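Chain length determinant protein (Shigella flexneri, PDB 4E2H) probably regulates the chain length of lipopolysaccharide O-antigen through its periplasmic domain, as a member of the Wzz family of inner-membrane proteins. Local coordinates at residues S13-T18 with L87-V92; D135-Q140 with P207-T212; V167-V172 with G187-E192. All coordinates share one frame; numbering follows the deposited sequence.

Contact 1. Residues S13-T18 with L87-V92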
ATOM      1  N   SER C  13      22.580 -34.917   5.011  1.00 47.55           N
ATOM      2  CA  SER C  13      23.111 -33.645   4.485  1.00 46.13           C
ATOM      3  C   SER C  13      22.406 -32.445   5.121  1.00 40.32           C
ATOM      4  O   SER C  13      21.252 -32.548   5.535  1.00 42.37           O
ATOM      5  CB  SER C  13      23.036 -33.584   2.959  1.00 46.53           C
ATOM      6  OG  SER C  13      23.603 -32.382   2.474  1.00 45.92           O
ATOM      7  N   THR C  14      23.087 -31.312   5.214  1.00 37.89           N
ATOM      8  CA  THR C  14      22.515 -30.202   5.973  1.00 38.34           C
ATOM      9  C   THR C  14      22.790 -28.784   5.453  1.00 39.87           C
ATOM     10  O   THR C  14      23.935 -28.395   5.211  1.00 43.76           O
ATOM     11  CB  THR C  14      22.913 -30.291   7.455  1.00 39.48           C
ATOM     12  OG1 THR C  14      22.098 -31.283   8.090  1.00 46.76           O
ATOM     13  CG2 THR C  14      22.705 -28.936   8.165  1.00 40.92           C
ATOM     14  N   ALA C  15      21.730 -28.006   5.292  1.00 37.52           N
ATOM     15  CA  ALA C  15      21.887 -26.628   4.855  1.00 34.33           C
ATOM     16  C   ALA C  15      21.035 -25.724   5.723  1.00 34.82           C
ATOM     17  O   ALA C  15      20.005 -26.171   6.274  1.00 36.36           O
ATOM     18  CB  ALA C  15      21.529 -26.489   3.399  1.00 32.22           C
ATOM     19  N   ILE C  16      21.482 -24.474   5.868  1.00 39.54           N
ATOM     20  CA  ILE C  16      20.770 -23.471   6.656  1.00 39.09           C
ATOM     21  C   ILE C  16      20.388 -22.312   5.763  1.00 41.10           C
ATOM     22  O   ILE C  16      21.249 -21.661   5.169  1.00 43.68           O
ATOM     23  CB  ILE C  16      21.639 -22.903   7.785  1.00 39.98           C
ATOM     24  CG1 ILE C  16      22.021 -24.001   8.779  1.00 44.07           C
ATOM     25  CG2 ILE C  16      20.928 -21.786   8.509  1.00 36.29           C
ATOM     26  CD1 ILE C  16      22.890 -23.476   9.947  1.00 40.93           C
ATOM     27  N   ILE C  17      19.098 -22.035   5.683  1.00 41.58           N
ATOM     28  CA  ILE C  17      18.602 -20.996   4.794  1.00 41.70           C
ATOM     29  C   ILE C  17      17.758 -20.025   5.579  1.00 40.75           C
ATOM     30  O   ILE C  17      17.021 -20.422   6.493  1.00 39.29           O
ATOM     31  CB  ILE C  17      17.716 -21.587   3.707  1.00 42.50           C
ATOM     32  CG1 ILE C  17      16.518 -22.291   4.352  1.00 42.96           C
ATOM     33  CG2 ILE C  17      18.513 -22.557   2.850  1.00 41.13           C
ATOM     34  CD1 ILE C  17      15.437 -22.717   3.368  1.00 44.06           C
ATOM     35  N   THR C  18      17.875 -18.751   5.229  1.00 34.16           N
ATOM     36  CA  THR C  18      17.087 -17.721   5.878  1.00 35.20           C
ATOM     37  C   THR C  18      16.403 -16.844   4.813  1.00 36.02           C
ATOM     38  O   THR C  18      16.445 -17.152   3.613  1.00 34.86           O
ATOM     39  CB  THR C  18      17.965 -16.888   6.820  1.00 31.84           C
ATOM     40  OG1 THR C  18      17.128 -16.123   7.697  1.00 36.49           O
ATOM     41  CG2 THR C  18      18.870 -15.951   6.025  1.00 36.38           C
ATOM     42  N   LEU C  87      16.500 -20.994   9.337  1.00 31.20           N
ATOM     43  CA  LEU C  87      15.851 -22.283   9.155  1.00 29.91           C
ATOM     44  C   LEU C  87      16.863 -23.316   8.683  1.00 30.95           C
ATOM     45  O   LEU C  87      17.755 -23.015   7.886  1.00 29.80           O
ATOM     46  CB  LEU C  87      14.701 -22.176   8.154  1.00 28.95           C
ATOM     47  CG  LEU C  87      13.296 -21.737   8.611  1.00 36.65           C
ATOM     48  CD1 LEU C  87      12.441 -21.416   7.369  1.00 33.64           C
ATOM     49  CD2 LEU C  87      12.582 -22.792   9.491  1.00 27.97           C
ATOM     50  N   THR C  88      16.701 -24.536   9.172  1.00 35.15           N
ATOM     51  CA  THR C  88      17.648 -25.599   8.918  1.00 38.48           C
ATOM     52  C   THR C  88      16.957 -26.740   8.214  1.00 39.21           C
ATOM     53  O   THR C  88      15.948 -27.271   8.706  1.00 38.06           O
ATOM     54  CB  THR C  88      18.200 -26.153  10.223  1.00 37.85           C
ATOM     55  OG1 THR C  88      18.932 -25.120  10.898  1.00 37.59           O
ATOM     56  CG2 THR C  88      19.109 -27.366   9.946  1.00 36.29           C
ATOM     57  N   VAL C  89      17.514 -27.134   7.072  1.00 37.30           N
ATOM     58  CA  VAL C  89      16.939 -28.223   6.299  1.00 37.84           C
ATOM     59  C   VAL C  89      17.948 -29.339   6.184  1.00 42.80           C
ATOM     60  O   VAL C  89      19.152 -29.088   6.062  1.00 42.25           O
ATOM     61  CB  VAL C  89      16.570 -27.761   4.897  1.00 40.88           C
ATOM     62  CG1 VAL C  89      15.716 -26.519   4.996  1.00 38.18           C
ATOM     63  CG2 VAL C  89      17.841 -27.480   4.086  1.00 39.48           C
ATOM     64  N   SER C  90      17.462 -30.572   6.216  1.00 66.30           N
ATOM     65  CA  SER C  90      18.354 -31.719   6.174  1.00 64.75           C
ATOM     66  C   SER C  90      17.699 -32.877   5.439  1.00 67.15           C
ATOM     67  O   SER C  90      16.500 -33.138   5.604  1.00 69.45           O
ATOM     68  CB  SER C  90      18.732 -32.160   7.590  1.00 64.71           C
ATOM     69  OG  SER C  90      17.739 -33.021   8.123  1.00 70.88           O
ATOM     70  N   TYR C  91      18.491 -33.570   4.630  1.00 48.82           N
ATOM     71  CA  TYR C  91      18.013 -34.768   3.965  1.00 54.22           C
ATOM     72  C   TYR C  91      18.886 -35.984   4.322  1.00 55.75           C
ATOM     73  O   TYR C  91      20.113 -35.876   4.457  1.00 54.20           O
ATOM     74  CB  TYR C  91      17.928 -34.554   2.453  1.00 51.82           C
ATOM     75  CG  TYR C  91      17.614 -35.809   1.698  1.00 56.43           C
ATOM     76  CD1 TYR C  91      16.323 -36.299   1.644  1.00 57.43           C
ATOM     77  CD2 TYR C  91      18.619 -36.523   1.055  1.00 62.03           C
ATOM     78  CE1 TYR C  91      16.032 -37.469   0.956  1.00 62.23           C
ATOM     79  CE2 TYR C  91      18.338 -37.692   0.367  1.00 61.98           C
ATOM     80  CZ  TYR C  91      17.045 -38.162   0.322  1.00 60.72           C
ATOM     81  OH  TYR C  91      16.773 -39.323  -0.364  1.00 65.27           O
ATOM     82  N   VAL C  92      18.241 -37.138   4.474  1.00 49.57           N
ATOM     83  CA  VAL C  92      18.916 -38.363   4.907  1.00 49.36           C
ATOM     84  C   VAL C  92      19.115 -39.364   3.765  1.00 50.64           C
ATOM     85  O   VAL C  92      18.177 -40.082   3.399  1.00 54.04           O
ATOM     86  CB  VAL C  92      18.109 -39.071   6.006  1.00 42.84           C
ATOM     87  CG1 VAL C  92      18.789 -40.385   6.386  1.00 48.76           C
ATOM     88  CG2 VAL C  92      17.947 -38.168   7.213  1.00 40.88           C
TER

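Contact 2. Residues D135-Q140 with P207-T212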
ATOM      1  N   ASP C 135     -10.514   2.647 -11.362  1.00 52.39           N
ATOM      2  CA  ASP C 135     -11.585   3.199 -10.538  1.00 52.19           C
ATOM      3  C   ASP C 135     -11.319   4.654 -10.203  1.00 52.19           C
ATOM      4  O   ASP C 135     -12.019   5.553 -10.665  1.00 57.37           O
ATOM      5  CB  ASP C 135     -11.713   2.456  -9.205  1.00 53.08           C
ATOM      6  CG  ASP C 135     -12.318   1.070  -9.350  1.00 62.38           C
ATOM      7  OD1 ASP C 135     -12.442   0.582 -10.500  1.00 59.03           O
ATOM      8  OD2 ASP C 135     -12.662   0.462  -8.302  1.00 65.41           O
ATOM      9  N   SER C 136     -10.300   4.876  -9.383  1.00 39.21           N
ATOM     10  CA  SER C 136     -10.059   6.188  -8.818  1.00 37.96           C
ATOM     11  C   SER C 136      -9.813   7.227  -9.903  1.00 39.87           C
ATOM     12  O   SER C 136      -9.914   8.428  -9.651  1.00 38.95           O
ATOM     13  CB  SER C 136      -8.889   6.159  -7.848  1.00 33.93           C
ATOM     14  OG  SER C 136      -8.303   7.451  -7.768  1.00 36.12           O
ATOM     15  N   LEU C 137      -9.466   6.780 -11.105  1.00 43.81           N
ATOM     16  CA  LEU C 137      -9.383   7.718 -12.218  1.00 45.80           C
ATOM     17  C   LEU C 137     -10.795   8.023 -12.725  1.00 47.96           C
ATOM     18  O   LEU C 137     -11.268   9.153 -12.652  1.00 47.92           O
ATOM     19  CB  LEU C 137      -8.535   7.166 -13.359  1.00 46.80           C
ATOM     20  CG  LEU C 137      -7.018   7.276 -13.194  1.00 45.21           C
ATOM     21  CD1 LEU C 137      -6.348   6.920 -14.502  1.00 42.12           C
ATOM     22  CD2 LEU C 137      -6.644   8.679 -12.761  1.00 43.68           C
ATOM     23  N   ARG C 138     -11.464   6.998 -13.234  1.00 52.10           N
ATOM     24  CA  ARG C 138     -12.818   7.147 -13.709  1.00 51.91           C
ATOM     25  C   ARG C 138     -13.637   8.007 -12.756  1.00 50.19           C
ATOM     26  O   ARG C 138     -14.301   8.958 -13.179  1.00 49.38           O
ATOM     27  CB  ARG C 138     -13.480   5.787 -13.878  1.00 52.05           C
ATOM     28  CG  ARG C 138     -14.941   5.901 -14.224  1.00 52.26           C
ATOM     29  CD  ARG C 138     -15.572   4.546 -14.487  1.00 58.67           C
ATOM     30  NE  ARG C 138     -14.732   3.444 -14.023  1.00 68.12           N
ATOM     31  CZ  ARG C 138     -14.777   2.912 -12.802  1.00 64.77           C
ATOM     32  NH1 ARG C 138     -15.628   3.382 -11.886  1.00 60.48           N
ATOM     33  NH2 ARG C 138     -13.957   1.911 -12.496  1.00 56.19           N
ATOM     34  N   THR C 139     -13.602   7.674 -11.472  1.00 31.28           N
ATOM     35  CA  THR C 139     -14.356   8.449 -10.490  1.00 30.06           C
ATOM     36  C   THR C 139     -13.998   9.934 -10.507  1.00 33.72           C
ATOM     37  O   THR C 139     -14.887  10.812 -10.447  1.00 31.24           O
ATOM     38  CB  THR C 139     -14.155   7.924  -9.071  1.00 28.58           C
ATOM     39  OG1 THR C 139     -14.899   6.703  -8.908  1.00 33.87           O
ATOM     40  CG2 THR C 139     -14.609   8.984  -8.029  1.00 18.54           C
ATOM     41  N   GLN C 140     -12.698  10.209 -10.583  1.00 45.45           N
ATOM     42  CA  GLN C 140     -12.197  11.574 -10.569  1.00 46.57           C
ATOM     43  C   GLN C 140     -12.457  12.246 -11.912  1.00 46.99           C
ATOM     44  O   GLN C 140     -12.530  13.472 -12.004  1.00 44.79           O
ATOM     45  CB  GLN C 140     -10.709  11.582 -10.249  1.00 43.54           C
ATOM     46  CG  GLN C 140     -10.425  11.872  -8.811  1.00 46.20           C
ATOM     47  CD  GLN C 140      -8.943  11.935  -8.518  1.00 55.40           C
ATOM     48  OE1 GLN C 140      -8.158  11.108  -9.003  1.00 55.49           O
ATOM     49  NE2 GLN C 140      -8.544  12.927  -7.724  1.00 59.95           N
ATOM     50  N   PRO C 207      -4.067  17.347  -7.913  1.00 45.74           N
ATOM     51  CA  PRO C 207      -2.711  16.868  -8.204  1.00 48.01           C
ATOM     52  C   PRO C 207      -2.667  15.354  -8.056  1.00 49.55           C
ATOM     53  O   PRO C 207      -1.929  14.683  -8.786  1.00 48.31           O
ATOM     54  CB  PRO C 207      -1.861  17.524  -7.118  1.00 47.46           C
ATOM     55  CG  PRO C 207      -2.705  18.714  -6.647  1.00 51.07           C
ATOM     56  CD  PRO C 207      -4.107  18.246  -6.746  1.00 46.34           C
ATOM     57  N   ASN C 208      -3.461  14.824  -7.125  1.00 52.11           N
ATOM     58  CA  ASN C 208      -3.573  13.387  -6.958  1.00 50.50           C
ATOM     59  C   ASN C 208      -3.996  12.680  -8.233  1.00 52.14           C
ATOM     60  O   ASN C 208      -3.733  11.488  -8.417  1.00 56.74           O
ATOM     61  CB  ASN C 208      -4.585  13.031  -5.878  1.00 56.99           C
ATOM     62  CG  ASN C 208      -4.928  11.545  -5.889  1.00 59.76           C
ATOM     63  OD1 ASN C 208      -5.927  11.125  -6.490  1.00 51.00           O
ATOM     64  ND2 ASN C 208      -4.075  10.735  -5.245  1.00 59.88           N
ATOM     65  N   TYR C 209      -4.690  13.401  -9.099  1.00 42.42           N
ATOM     66  CA  TYR C 209      -5.134  12.814 -10.339  1.00 39.85           C
ATOM     67  C   TYR C 209      -3.942  12.565 -11.246  1.00 41.32           C
ATOM     68  O   TYR C 209      -3.859  11.511 -11.881  1.00 40.02           O
ATOM     69  CB  TYR C 209      -6.128  13.716 -11.042  1.00 38.85           C
ATOM     70  CG  TYR C 209      -6.494  13.201 -12.401  1.00 32.66           C
ATOM     71  CD1 TYR C 209      -7.354  12.121 -12.548  1.00 34.20           C
ATOM     72  CD2 TYR C 209      -5.970  13.779 -13.538  1.00 33.53           C
ATOM     73  CE1 TYR C 209      -7.691  11.640 -13.812  1.00 35.58           C
ATOM     74  CE2 TYR C 209      -6.302  13.311 -14.802  1.00 35.95           C
ATOM     75  CZ  TYR C 209      -7.159  12.243 -14.938  1.00 33.98           C
ATOM     76  OH  TYR C 209      -7.485  11.784 -16.206  1.00 35.04           O
ATOM     77  N   TYR C 210      -3.022  13.524 -11.323  1.00 45.98           N
ATOM     78  CA  TYR C 210      -1.847  13.319 -12.167  1.00 48.69           C
ATOM     79  C   TYR C 210      -0.925  12.226 -11.617  1.00 48.67           C
ATOM     80  O   TYR C 210      -0.377  11.445 -12.393  1.00 46.72           O
ATOM     81  CB  TYR C 210      -1.093  14.629 -12.423  1.00 47.97           C
ATOM     82  CG  TYR C 210      -2.005  15.697 -12.951  1.00 46.25           C
ATOM     83  CD1 TYR C 210      -2.672  15.521 -14.155  1.00 49.35           C
ATOM     84  CD2 TYR C 210      -2.224  16.877 -12.240  1.00 48.39           C
ATOM     85  CE1 TYR C 210      -3.554  16.491 -14.643  1.00 46.27           C
ATOM     86  CE2 TYR C 210      -3.091  17.864 -12.720  1.00 45.67           C
ATOM     87  CZ  TYR C 210      -3.757  17.657 -13.923  1.00 47.02           C
ATOM     88  OH  TYR C 210      -4.622  18.610 -14.422  1.00 47.99           O
ATOM     89  N   GLN C 211      -0.762  12.161 -10.293  1.00 55.64           N
ATOM     90  CA  GLN C 211       0.090  11.128  -9.682  1.00 60.36           C
ATOM     91  C   GLN C 211      -0.474   9.761  -9.988  1.00 59.33           C
ATOM     92  O   GLN C 211       0.233   8.847 -10.427  1.00 57.77           O
ATOM     93  CB  GLN C 211       0.149  11.268  -8.161  1.00 57.87           C
ATOM     94  CG  GLN C 211       0.766  12.548  -7.652  1.00 66.92           C
ATOM     95  CD  GLN C 211       0.693  12.640  -6.142  1.00 73.55           C
ATOM     96  OE1 GLN C 211       0.495  11.627  -5.462  1.00 70.46           O
ATOM     97  NE2 GLN C 211       0.832  13.857  -5.603  1.00 72.74           N
ATOM     98  N   THR C 212      -1.765   9.629  -9.717  1.00 39.57           N
ATOM     99  CA  THR C 212      -2.483   8.407  -9.970  1.00 37.66           C
ATOM    100  C   THR C 212      -2.301   7.993 -11.432  1.00 39.33           C
ATOM    101  O   THR C 212      -2.025   6.827 -11.727  1.00 42.77           O
ATOM    102  CB  THR C 212      -3.972   8.598  -9.633  1.00 37.11           C
ATOM    103  OG1 THR C 212      -4.171   8.432  -8.217  1.00 36.30           O
ATOM    104  CG2 THR C 212      -4.806   7.612 -10.407  1.00 29.85           C
TER

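Contact 3. Residues V167-V172 with G187-E192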
ATOM      1  N   VAL C 167     -26.543  43.609 -22.159  1.00 51.86           N
ATOM      2  CA  VAL C 167     -25.104  43.790 -21.995  1.00 50.01           C
ATOM      3  C   VAL C 167     -24.357  42.857 -22.952  1.00 55.62           C
ATOM      4  O   VAL C 167     -24.567  41.636 -22.941  1.00 55.18           O
ATOM      5  CB  VAL C 167     -24.646  43.485 -20.563  1.00 53.76           C
ATOM      6  CG1 VAL C 167     -23.154  43.767 -20.421  1.00 57.01           C
ATOM      7  CG2 VAL C 167     -25.447  44.289 -19.571  1.00 52.36           C
ATOM      8  N   THR C 168     -23.474  43.422 -23.768  1.00 45.27           N
ATOM      9  CA  THR C 168     -22.770  42.622 -24.759  1.00 45.52           C
ATOM     10  C   THR C 168     -21.262  42.600 -24.481  1.00 49.39           C
ATOM     11  O   THR C 168     -20.543  41.685 -24.904  1.00 47.98           O
ATOM     12  CB  THR C 168     -23.027  43.166 -26.168  1.00 47.38           C
ATOM     13  OG1 THR C 168     -23.085  44.595 -26.102  1.00 49.41           O
ATOM     14  CG2 THR C 168     -24.353  42.633 -26.719  1.00 45.45           C
ATOM     15  N   LYS C 169     -20.800  43.607 -23.753  1.00 45.24           N
ATOM     16  CA  LYS C 169     -19.385  43.758 -23.485  1.00 50.89           C
ATOM     17  C   LYS C 169     -19.126  43.899 -22.005  1.00 49.98           C
ATOM     18  O   LYS C 169     -19.966  44.419 -21.264  1.00 50.90           O
ATOM     19  CB  LYS C 169     -18.836  45.000 -24.190  1.00 56.75           C
ATOM     20  CG  LYS C 169     -19.054  45.019 -25.696  1.00 60.70           C
ATOM     21  CD  LYS C 169     -18.221  43.951 -26.403  1.00 64.96           C
ATOM     22  CE  LYS C 169     -17.601  44.532 -27.674  1.00 70.75           C
ATOM     23  NZ  LYS C 169     -17.336  43.481 -28.699  1.00 75.90           N
ATOM     24  N   PRO C 170     -17.941  43.454 -21.576  1.00 47.95           N
ATOM     25  CA  PRO C 170     -17.533  43.525 -20.171  1.00 50.99           C
ATOM     26  C   PRO C 170     -17.921  44.862 -19.539  1.00 51.04           C
ATOM     27  O   PRO C 170     -17.696  45.917 -20.135  1.00 52.43           O
ATOM     28  CB  PRO C 170     -16.008  43.390 -20.245  1.00 49.66           C
ATOM     29  CG  PRO C 170     -15.777  42.557 -21.468  1.00 45.03           C
ATOM     30  CD  PRO C 170     -16.872  42.918 -22.443  1.00 44.76           C
ATOM     31  N   GLN C 171     -18.489  44.793 -18.340  1.00 62.93           N
ATOM     32  CA  GLN C 171     -18.876  45.968 -17.569  1.00 66.20           C
ATOM     33  C   GLN C 171     -17.859  46.275 -16.459  1.00 73.40           C
ATOM     34  O   GLN C 171     -18.015  47.251 -15.705  1.00 76.55           O
ATOM     35  CB  GLN C 171     -20.252  45.741 -16.940  1.00 60.72           C
ATOM     36  CG  GLN C 171     -21.365  45.452 -17.942  1.00 59.71           C
ATOM     37  CD  GLN C 171     -21.742  46.668 -18.745  1.00 63.30           C
ATOM     38  OE1 GLN C 171     -21.788  46.618 -19.976  1.00 64.48           O
ATOM     39  NE2 GLN C 171     -22.012  47.779 -18.053  1.00 63.32           N
ATOM     40  N   VAL C 172     -16.819  45.447 -16.354  1.00 44.21           N
ATOM     41  CA  VAL C 172     -15.870  45.597 -15.248  1.00 56.13           C
ATOM     42  C   VAL C 172     -14.416  45.833 -15.661  1.00 62.45           C
ATOM     43  O   VAL C 172     -13.858  45.106 -16.503  1.00 59.04           O
ATOM     44  CB  VAL C 172     -15.965  44.415 -14.236  1.00 55.53           C
ATOM     45  CG1 VAL C 172     -17.205  44.559 -13.382  1.00 48.66           C
ATOM     46  CG2 VAL C 172     -15.989  43.079 -14.968  1.00 50.05           C
ATOM     47  N   GLY C 187     -20.760  40.068 -20.075  1.00 28.35           N
ATOM     48  CA  GLY C 187     -21.459  40.440 -21.287  1.00 35.43           C
ATOM     49  C   GLY C 187     -21.663  39.239 -22.177  1.00 33.11           C
ATOM     50  O   GLY C 187     -20.961  38.225 -22.057  1.00 34.92           O
ATOM     51  N   SER C 188     -22.624  39.374 -23.078  1.00 33.13           N
ATOM     52  CA  SER C 188     -23.197  38.249 -23.793  1.00 35.10           C
ATOM     53  C   SER C 188     -22.308  37.818 -24.938  1.00 33.12           C
ATOM     54  O   SER C 188     -22.385  36.679 -25.397  1.00 35.83           O
ATOM     55  CB  SER C 188     -24.588  38.616 -24.312  1.00 29.83           C
ATOM     56  OG  SER C 188     -24.526  39.857 -24.989  1.00 31.77           O
ATOM     57  N   GLU C 189     -21.450  38.703 -25.410  1.00 39.90           N
ATOM     58  CA  GLU C 189     -20.518  38.232 -26.420  1.00 49.54           C
ATOM     59  C   GLU C 189     -19.496  37.237 -25.837  1.00 51.56           C
ATOM     60  O   GLU C 189     -19.136  36.249 -26.491  1.00 53.35           O
ATOM     61  CB  GLU C 189     -19.856  39.389 -27.158  1.00 54.11           C
ATOM     62  CG  GLU C 189     -20.539  39.679 -28.481  1.00 60.84           C
ATOM     63  CD  GLU C 189     -19.827  40.751 -29.289  1.00 71.05           C
ATOM     64  OE1 GLU C 189     -19.625  41.866 -28.749  1.00 69.64           O
ATOM     65  OE2 GLU C 189     -19.466  40.477 -30.463  1.00 73.93           O
ATOM     66  N   ALA C 190     -19.052  37.477 -24.604  1.00 48.35           N
ATOM     67  CA  ALA C 190     -18.126  36.547 -23.957  1.00 50.78           C
ATOM     68  C   ALA C 190     -18.826  35.270 -23.485  1.00 53.10           C
ATOM     69  O   ALA C 190     -18.357  34.164 -23.766  1.00 52.96           O
ATOM     70  CB  ALA C 190     -17.402  37.211 -22.797  1.00 44.93           C
ATOM     71  N   LEU C 191     -19.939  35.414 -22.761  1.00 36.94           N
ATOM     72  CA  LEU C 191     -20.628  34.238 -22.250  1.00 33.39           C
ATOM     73  C   LEU C 191     -21.021  33.317 -23.413  1.00 36.95           C
ATOM     74  O   LEU C 191     -20.906  32.095 -23.318  1.00 40.53           O
ATOM     75  CB  LEU C 191     -21.840  34.620 -21.388  1.00 28.09           C
ATOM     76  CG  LEU C 191     -21.656  35.502 -20.137  1.00 27.46           C
ATOM     77  CD1 LEU C 191     -22.989  35.669 -19.423  1.00 31.60           C
ATOM     78  CD2 LEU C 191     -20.613  34.968 -19.129  1.00 30.63           C
ATOM     79  N   GLU C 192     -21.438  33.904 -24.527  1.00 56.10           N
ATOM     80  CA  GLU C 192     -21.927  33.107 -25.637  1.00 58.39           C
ATOM     81  C   GLU C 192     -20.844  32.257 -26.308  1.00 60.92           C
ATOM     82  O   GLU C 192     -21.057  31.074 -26.578  1.00 62.35           O
ATOM     83  CB  GLU C 192     -22.622  33.978 -26.664  1.00 56.83           C
ATOM     84  CG  GLU C 192     -23.530  33.183 -27.558  1.00 63.75           C
ATOM     85  CD  GLU C 192     -24.513  34.057 -28.319  1.00 76.02           C
ATOM     86  OE1 GLU C 192     -24.507  35.300 -28.109  1.00 71.74           O
ATOM     87  OE2 GLU C 192     -25.295  33.498 -29.129  1.00 81.14           O
TER

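Contact 1. Residues S13-T18 with L87-V92
Val89 and Ala15 pair at the middle of two antiparallel strands, and the tight side of the contact is built round them. Their backbones exchange two nearly straight hydrogen bonds, Ala15 N to Val89 O at 2.9 Å and Val89 N to Ala15 O at 2.8 Å. The same double exchange joins Ser13 with Tyr91 and Ile17 with Leu87. On the face carrying these residues, the small Ala15 leaves its CB 3.9 Å from Val89 CG2, while Ile17 reaches back diagonally so that its CD1 lies 4.1 Å from Val89 CG1. The Ile17 and Val89 side chains meet nearly perpendicular to each other. Ile17 can do this because CG1 sits between backbone N and carbonyl carbon (chi1 60°). Branched aliphatics suit such a buried, extended backbone.

The other face, with Thr14, Ile16, Thr88 and Ser90, is looser and more polar. Its non-hydrogen-bonded pairs meet lightly: Thr14 OG1 is 3.5 Å from Ser90 CB, and Ile16 CG1 is 3.9 Å from Thr88 OG1, whose hydroxyl bonds to Ser79. Threonine and serine tolerate this partly exposed setting, and a second subunit packs on Thr14 and Ile16 there.

The pair forms the centre of the antiparallel sheet, between strands 74-78 and 233-234. Helix 43-65, through Phe54 and Phe58, and helix 97-164, through Leu103, pack against the Ala15, Ile17 and Val89 side.

Contact 2. Residues D135-Q140 with P207-T212
Leu137 and Tyr209 form the apolar middle of a sparse helix-to-helix contact, where the short helix 207-219 lies back along the long helix 97-164, not far from the middle of the chain. The segments run roughly antiparallel, at 143°, and their axes come no nearer than 10.2 Å, so side chains rather than backbones do the touching. Leucine brings one methyl: CD2 lies 3.3 Å from Tyr209 CE1, approaching the ring obliquely, and the two side chains cross at about a right angle. With CG anti to the backbone N (chi1 174°), Tyr209 carries its ring alongside helix 97-164, and its hydroxyl goes on to bond Glu141. A phenol thus suits the place twice, with a greasy ring for Leu137 and a polar end for the carboxylate.

This antiparallel return of a later helix onto one very long helix belongs to the extended helical arm of Wzz periplasmic domains, which projects from the α/β base.

Gln140 and Tyr209 run alongside one another, pointing opposite ways. Gln140 CB is 4.1 Å from Tyr209 CD1, and the glutamine's amide end lies at the ring's edge, the two planes 73° apart. A long, flexible amide fits this partly exposed border, where it also nears Asn208. Thr212, on the side of its helix facing 135-140, has its OG1 weakly hydrogen-bonded to Asn208 O at 3.1 Å, one turn back.

Contact 3. Residues V167-V172 with G187-E192
The carbonyl group of Val167 is approached from both faces of its plane by one residue, Ser188. The backbone N of Ser188 reaches Val167 O from one face at 3.0 Å, and Ser188 OG comes from the opposite face at 2.7 Å; neither donor lies in the plane. The hydroxyl can join in because a chi1 of 50° folds OG back over its own backbone, within range of the atom its own N-H is using. A small serine with a short reach is well matched to this double grip. Thr168 CG2 also touches Ser188 OG, at 3.3 Å.

The second flat group is the Glu189 carboxylate. Lys169 NZ meets its OE1 on the syn side, 32° out of the plane, in a salt bridge of 2.8 Å. Two kinks along the lysine chain bring CD within 3.4 Å of Glu189 OE1. One residue along from the first grip, Glu189 N donates to Thr168 O at 3.2 Å. Two successive loop carbonyls therefore serve two successive N-H groups in the first turn of the helix, where such groups lack a partner from a preceding turn. A glutamate near this end probably also interacts favourably with the helix dipole.

Gly187 makes the close approach possible. Its positive phi, 77°, suits glycine, and the absence of a side chain lets Lys169 N lie 4.1 Å from Gly187 CA.

The contact thus ties the loop after helix 97-164 to the start of helix 187-195. Ser188 and Leu191 rest on Leu159 of the long helix, while neighbouring subunits pack on Val167 and Pro170.

Overall arrangement
Contact 1 lies within the base sheet and is mostly buried; contact 2 is a surface contact along the helical arm, and contact 3 is partly buried, on the opposite side of the chain's centre from contact 1, their centres about 84 Å apart. Helix 97-164 connects them: it follows strand 87-92, contributes 135-140 to contact 2, and leads into the loop of contact 3, which is nested within the chain segment that contact 2 closes. Their chemistry differs accordingly. Regular backbone bonding dominates in 1, side-chain packing without clear hydrogen bonds in 2, and loop carbonyls with a salt bridge in 3. All three touch the second subunit.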